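Long-range contact in modulator protein RSBR (PDB 2BNL), which regulates sigma-B activity in salt and heat stress as part of the stressosome, stimulating RsbT kinase activity toward RsbS in vitro, and is seen here as its N-terminal domain: residues S3-Q15 with E48-E60. Numbering follows the deposited sequence.
Sequences SNQTVYQFIAENQ and EYIDILLLSVKDE
Helix 5-13 packs against the last turns of helix 39-54 and the chain that follows, the axes of the short segments 5-13 and 48-54 running roughly antiparallel at 139° and approaching to 10.5 Å, with Ala12 level with Leu54 and Asn4 level with Val57. Tyr8 fills the middle. Its CG stands anti to the backbone N (chi1 -177°), which sends the ring across to the other segment, where the hydroxyl OH donates a 2.6 Å hydrogen bond to Leu54 O, in the carbonyl plane and on a lone pair. Leu54 also lays its CD2 methyl off-centre over the ring, 4.2 Å from the centroid, while Val57 meets the ring obliquely nearer its root, CB lying 3.6 Å from Tyr8 CD1. A leucine in place of Tyr8 would probably leave Leu54 O without its hydroxyl donor and open a gap between Leu54 and Val57. Leu54 itself is a knob in a hole formed by Tyr8, Ile11, Ala12 and Gln15, its CD1 lying 3.8 Å from Gln15 OE1; the Gln15 amide is steadied by a bond from NE2 to Ala12 O. On the inner side, Ile11 touches Ile50 and Leu53 through its CG2 and CD1 methyls, and Phe119 of helix 109-135 adds to this apolar cluster. At the other end, Asn4 ND2 gives a nearly straight hydrogen bond to Val57 O (2.8 Å), from above the carbonyl plane, and a water joins the same oxygen to Asn4 N. With one leucine knob seated in a hole and side-chain-to-carbonyl bonds beside it, the contact joins the N-terminal helix to the end of helix 39-54 in RsbR's all-helical, globin-like N-terminal domain.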
loop_
_atom_site.group_PDB
_atom_site.type_symbol
_atom_site.label_atom_id
_atom_site.label_comp_id
_atom_site.label_asym_id
_atom_site.label_seq_id
_atom_site.Cartn_x
_atom_site.Cartn_y
_atom_site.Cartn_z
ATOM N N SER A 3 18.020 8.337 -5.034
ATOM C CA SER A 3 17.886 9.480 -4.090
ATOM C C SER A 3 16.393 9.958 -3.916
ATOM O O SER A 3 15.566 10.105 -4.862
ATOM C CB SER A 3 18.838 10.581 -4.479
ATOM O OG SER A 3 18.392 11.853 -4.085
ATOM N N ASN A 4 16.103 10.260 -2.673
ATOM C CA ASN A 4 14.811 10.733 -2.235
ATOM C C ASN A 4 14.900 12.209 -1.929
ATOM O O ASN A 4 14.055 12.729 -1.237
ATOM C CB ASN A 4 14.482 9.968 -0.945
ATOM C CG ASN A 4 14.066 8.529 -1.204
ATOM O OD1 ASN A 4 13.414 8.246 -2.249
ATOM N ND2 ASN A 4 14.481 7.583 -0.288
ATOM N N GLN A 5 15.970 12.874 -2.391
ATOM C CA GLN A 5 16.236 14.288 -2.030
ATOM C C GLN A 5 15.079 15.227 -2.360
ATOM O O GLN A 5 14.682 16.080 -1.543
ATOM C CB GLN A 5 17.506 14.770 -2.656
ATOM C CG GLN A 5 17.750 16.231 -2.331
ATOM C CD GLN A 5 19.030 16.733 -2.884
ATOM O OE1 GLN A 5 19.895 15.930 -3.360
ATOM N NE2 GLN A 5 19.187 18.069 -2.840
ATOM N N THR A 6 14.536 15.078 -3.561
ATOM C CA THR A 6 13.480 15.991 -4.007
ATOM C C THR A 6 12.208 15.928 -3.104
ATOM O O THR A 6 11.726 16.930 -2.653
ATOM C CB THR A 6 13.109 15.728 -5.545
ATOM O OG1 THR A 6 14.264 16.001 -6.324
ATOM C CG2 THR A 6 12.029 16.747 -5.999
ATOM N N VAL A 7 11.699 14.729 -2.838
ATOM C CA VAL A 7 10.538 14.565 -2.030
ATOM C C VAL A 7 10.863 14.940 -0.605
ATOM O O VAL A 7 10.126 15.644 0.059
ATOM C CB VAL A 7 9.976 13.115 -2.173
ATOM C CG1 VAL A 7 8.932 12.774 -1.134
ATOM C CG2 VAL A 7 9.433 12.902 -3.654
ATOM N N TYR A 8 11.984 14.426 -0.099
ATOM C CA TYR A 8 12.359 14.739 1.308
ATOM C C TYR A 8 12.390 16.231 1.536
ATOM O O TYR A 8 11.821 16.739 2.519
ATOM C CB TYR A 8 13.734 14.052 1.678
ATOM C CG TYR A 8 14.158 14.253 3.119
ATOM C CD1 TYR A 8 13.897 13.248 4.081
ATOM C CD2 TYR A 8 14.649 15.487 3.558
ATOM C CE1 TYR A 8 14.238 13.419 5.376
ATOM C CE2 TYR A 8 14.965 15.702 4.901
ATOM C CZ TYR A 8 14.766 14.654 5.798
ATOM O OH TYR A 8 15.024 14.811 7.115
ATOM N N GLN A 9 13.068 16.961 0.642
ATOM C CA GLN A 9 13.149 18.405 0.747
ATOM C C GLN A 9 11.817 19.139 0.736
ATOM O O GLN A 9 11.614 20.058 1.472
ATOM C CB GLN A 9 14.069 18.931 -0.313
ATOM C CG GLN A 9 13.759 20.340 -0.726
ATOM C CD GLN A 9 14.660 20.904 -1.857
ATOM O OE1 GLN A 9 14.841 20.321 -2.980
ATOM N NE2 GLN A 9 15.203 22.027 -1.556
ATOM N N PHE A 10 10.872 18.658 -0.062
ATOM C CA PHE A 10 9.600 19.260 -0.083
ATOM C C PHE A 10 8.883 19.023 1.222
ATOM O O PHE A 10 8.288 19.922 1.775
ATOM C CB PHE A 10 8.779 18.765 -1.308
ATOM C CG PHE A 10 7.485 19.462 -1.444
ATOM C CD1 PHE A 10 7.364 20.569 -2.277
ATOM C CD2 PHE A 10 6.392 19.069 -0.700
ATOM C CE1 PHE A 10 6.125 21.224 -2.366
ATOM C CE2 PHE A 10 5.170 19.739 -0.777
ATOM C CZ PHE A 10 5.030 20.802 -1.605
ATOM N N ILE A 11 8.963 17.829 1.771
ATOM C CA ILE A 11 8.375 17.566 3.082
ATOM C C ILE A 11 9.011 18.430 4.119
ATOM O O ILE A 11 8.257 19.056 4.887
ATOM C CB ILE A 11 8.440 16.080 3.489
ATOM C CG1 ILE A 11 7.671 15.242 2.444
ATOM C CG2 ILE A 11 7.984 15.833 4.992
ATOM C CD1 ILE A 11 8.133 13.736 2.509
ATOM N N ALA A 12 10.375 18.500 4.171
ATOM C CA ALA A 12 11.072 19.315 5.153
ATOM C C ALA A 12 10.633 20.797 5.102
ATOM O O ALA A 12 10.498 21.394 6.156
ATOM C CB ALA A 12 12.559 19.217 5.014
ATOM N N GLU A 13 10.385 21.348 3.894
ATOM C CA GLU A 13 10.051 22.741 3.701
ATOM C C GLU A 13 8.576 23.072 3.873
ATOM O O GLU A 13 8.261 24.203 3.920
ATOM C CB GLU A 13 10.502 23.222 2.313
ATOM C CG GLU A 13 11.964 23.257 2.273
ATOM C CD GLU A 13 12.555 23.308 0.887
ATOM O OE1 GLU A 13 11.780 23.266 -0.123
ATOM O OE2 GLU A 13 13.835 23.313 0.835
ATOM N N ASN A 14 7.732 22.066 4.050
ATOM C CA ASN A 14 6.262 22.249 4.043
ATOM C C ASN A 14 5.619 21.502 5.173
ATOM O O ASN A 14 4.539 20.955 5.013
ATOM C CB ASN A 14 5.737 21.784 2.689
ATOM C CG ASN A 14 6.234 22.723 1.526
ATOM O OD1 ASN A 14 5.712 23.832 1.370
ATOM N ND2 ASN A 14 7.231 22.266 0.726
ATOM N N GLN A 15 6.325 21.441 6.315
ATOM C CA GLN A 15 5.915 20.577 7.378
ATOM C C GLN A 15 4.539 20.973 7.950
ATOM O O GLN A 15 3.709 20.098 8.203
ATOM C CB GLN A 15 6.925 20.567 8.497
ATOM C CG GLN A 15 8.249 19.759 8.193
ATOM C CD GLN A 15 9.342 19.934 9.280
ATOM O OE1 GLN A 15 9.075 19.657 10.431
ATOM N NE2 GLN A 15 10.545 20.436 8.915
ATOM N N GLU A 48 3.521 12.256 14.145
ATOM C CA GLU A 48 4.356 11.032 14.365
ATOM C C GLU A 48 4.748 10.515 12.998
ATOM O O GLU A 48 5.846 10.040 12.783
ATOM C CB GLU A 48 3.580 9.897 14.999
ATOM C CG GLU A 48 3.739 9.606 16.492
ATOM C CD GLU A 48 2.963 8.331 16.961
ATOM O OE1 GLU A 48 3.677 7.337 17.329
ATOM O OE2 GLU A 48 1.653 8.335 16.988
ATOM N N TYR A 49 3.822 10.524 12.062
ATOM C CA TYR A 49 4.169 10.082 10.641
ATOM C C TYR A 49 5.174 10.954 9.924
ATOM O O TYR A 49 6.151 10.464 9.340
ATOM C CB TYR A 49 2.916 10.065 9.825
ATOM C CG TYR A 49 3.050 9.470 8.479
ATOM C CD1 TYR A 49 3.319 8.113 8.311
ATOM C CD2 TYR A 49 2.869 10.224 7.362
ATOM C CE1 TYR A 49 3.388 7.520 7.051
ATOM C CE2 TYR A 49 2.961 9.619 6.067
ATOM C CZ TYR A 49 3.211 8.266 5.941
ATOM O OH TYR A 49 3.218 7.720 4.682
ATOM N N ILE A 50 4.965 12.276 9.981
ATOM C CA ILE A 50 5.954 13.164 9.398
ATOM C C ILE A 50 7.388 12.934 10.020
ATOM O O ILE A 50 8.378 13.011 9.303
ATOM C CB ILE A 50 5.571 14.690 9.507
ATOM C CG1 ILE A 50 4.291 14.999 8.754
ATOM C CG2 ILE A 50 6.540 15.666 8.705
ATOM C CD1 ILE A 50 3.443 16.380 9.171
ATOM N N ASP A 51 7.451 12.754 11.323
ATOM C CA ASP A 51 8.706 12.531 12.045
ATOM C C ASP A 51 9.386 11.244 11.528
ATOM O O ASP A 51 10.574 11.249 11.361
ATOM C CB ASP A 51 8.493 12.357 13.533
ATOM C CG ASP A 51 8.281 13.672 14.275
ATOM O OD1 ASP A 51 8.281 14.744 13.660
ATOM O OD2 ASP A 51 8.123 13.566 15.497
ATOM N N ILE A 52 8.600 10.219 11.239
ATOM C CA ILE A 52 9.069 9.012 10.497
ATOM C C ILE A 52 9.665 9.316 9.131
ATOM O O ILE A 52 10.787 8.877 8.820
ATOM C CB ILE A 52 8.010 7.905 10.406
ATOM C CG1 ILE A 52 7.716 7.322 11.804
ATOM C CG2 ILE A 52 8.393 6.859 9.380
ATOM C CD1 ILE A 52 6.301 6.742 11.979
ATOM N N LEU A 53 8.980 10.146 8.379
ATOM C CA LEU A 53 9.420 10.494 7.064
ATOM C C LEU A 53 10.748 11.201 7.147
ATOM O O LEU A 53 11.652 10.896 6.363
ATOM C CB LEU A 53 8.359 11.351 6.349
ATOM C CG LEU A 53 6.986 10.780 6.147
ATOM C CD1 LEU A 53 6.108 11.837 5.425
ATOM C CD2 LEU A 53 6.895 9.488 5.502
ATOM N N LEU A 54 10.879 12.136 8.094
ATOM C CA LEU A 54 12.089 12.981 8.203
ATOM C C LEU A 54 13.372 12.154 8.611
ATOM O O LEU A 54 14.462 12.603 8.403
ATOM C CB LEU A 54 11.787 14.173 9.137
ATOM C CG LEU A 54 10.860 15.202 8.456
ATOM C CD1 LEU A 54 10.548 16.283 9.455
ATOM C CD2 LEU A 54 11.448 15.839 7.123
ATOM N N LEU A 55 13.174 10.976 9.206
ATOM C CA LEU A 55 14.221 10.012 9.547
ATOM C C LEU A 55 14.522 9.053 8.429
ATOM O O LEU A 55 15.438 8.319 8.536
ATOM C CB LEU A 55 13.771 9.198 10.774
ATOM C CG LEU A 55 13.657 9.961 12.085
ATOM C CD1 LEU A 55 12.880 9.091 13.123
ATOM C CD2 LEU A 55 15.066 10.325 12.601
ATOM N N SER A 56 13.720 9.051 7.379
ATOM C CA SER A 56 13.700 7.977 6.317
ATOM C C SER A 56 14.286 8.301 4.949
ATOM O O SER A 56 13.870 7.733 3.900
ATOM C CB SER A 56 12.278 7.431 6.196
ATOM O OG SER A 56 11.841 6.901 7.415
ATOM N N VAL A 57 15.225 9.252 4.895
ATOM C CA VAL A 57 15.721 9.677 3.569
ATOM C C VAL A 57 16.437 8.505 2.797
ATOM O O VAL A 57 16.342 8.445 1.610
ATOM C CB VAL A 57 16.649 10.946 3.640
ATOM C CG1 VAL A 57 18.010 10.628 4.135
ATOM C CG2 VAL A 57 16.730 11.635 2.328
ATOM N N LYS A 58 17.072 7.612 3.536
ATOM C CA LYS A 58 17.770 6.478 2.985
ATOM C C LYS A 58 16.789 5.342 2.785
ATOM O O LYS A 58 16.634 4.815 1.680
ATOM C CB LYS A 58 18.898 6.078 3.899
ATOM C CG LYS A 58 19.789 4.955 3.330
ATOM C CD LYS A 58 20.808 4.481 4.378
ATOM C CE LYS A 58 21.589 3.278 3.793
ATOM N NZ LYS A 58 23.070 3.319 3.900
ATOM N N ASP A 59 16.069 4.987 3.852
ATOM C CA ASP A 59 15.161 3.857 3.850
ATOM C C ASP A 59 14.406 3.904 5.161
ATOM O O ASP A 59 14.616 4.804 6.010
ATOM C CB ASP A 59 15.868 2.489 3.613
ATOM C CG ASP A 59 16.897 2.187 4.540
ATOM O OD1 ASP A 59 16.841 2.513 5.739
ATOM O OD2 ASP A 59 17.894 1.641 4.067
ATOM N N GLU A 60 13.615 2.855 5.348
ATOM C CA GLU A 60 12.760 2.700 6.502
ATOM C C GLU A 60 13.405 2.188 7.804
ATOM O O GLU A 60 12.739 2.065 8.870
ATOM C CB GLU A 60 11.556 1.808 6.104
ATOM C CG GLU A 60 11.880 0.362 6.018
ATOM C CD GLU A 60 12.324 -0.099 4.701
ATOM O OE1 GLU A 60 12.963 0.683 3.957
ATOM O OE2 GLU A 60 11.871 -1.214 4.319
HETATM O O HOH W 1 17.965 8.651 -0.612
#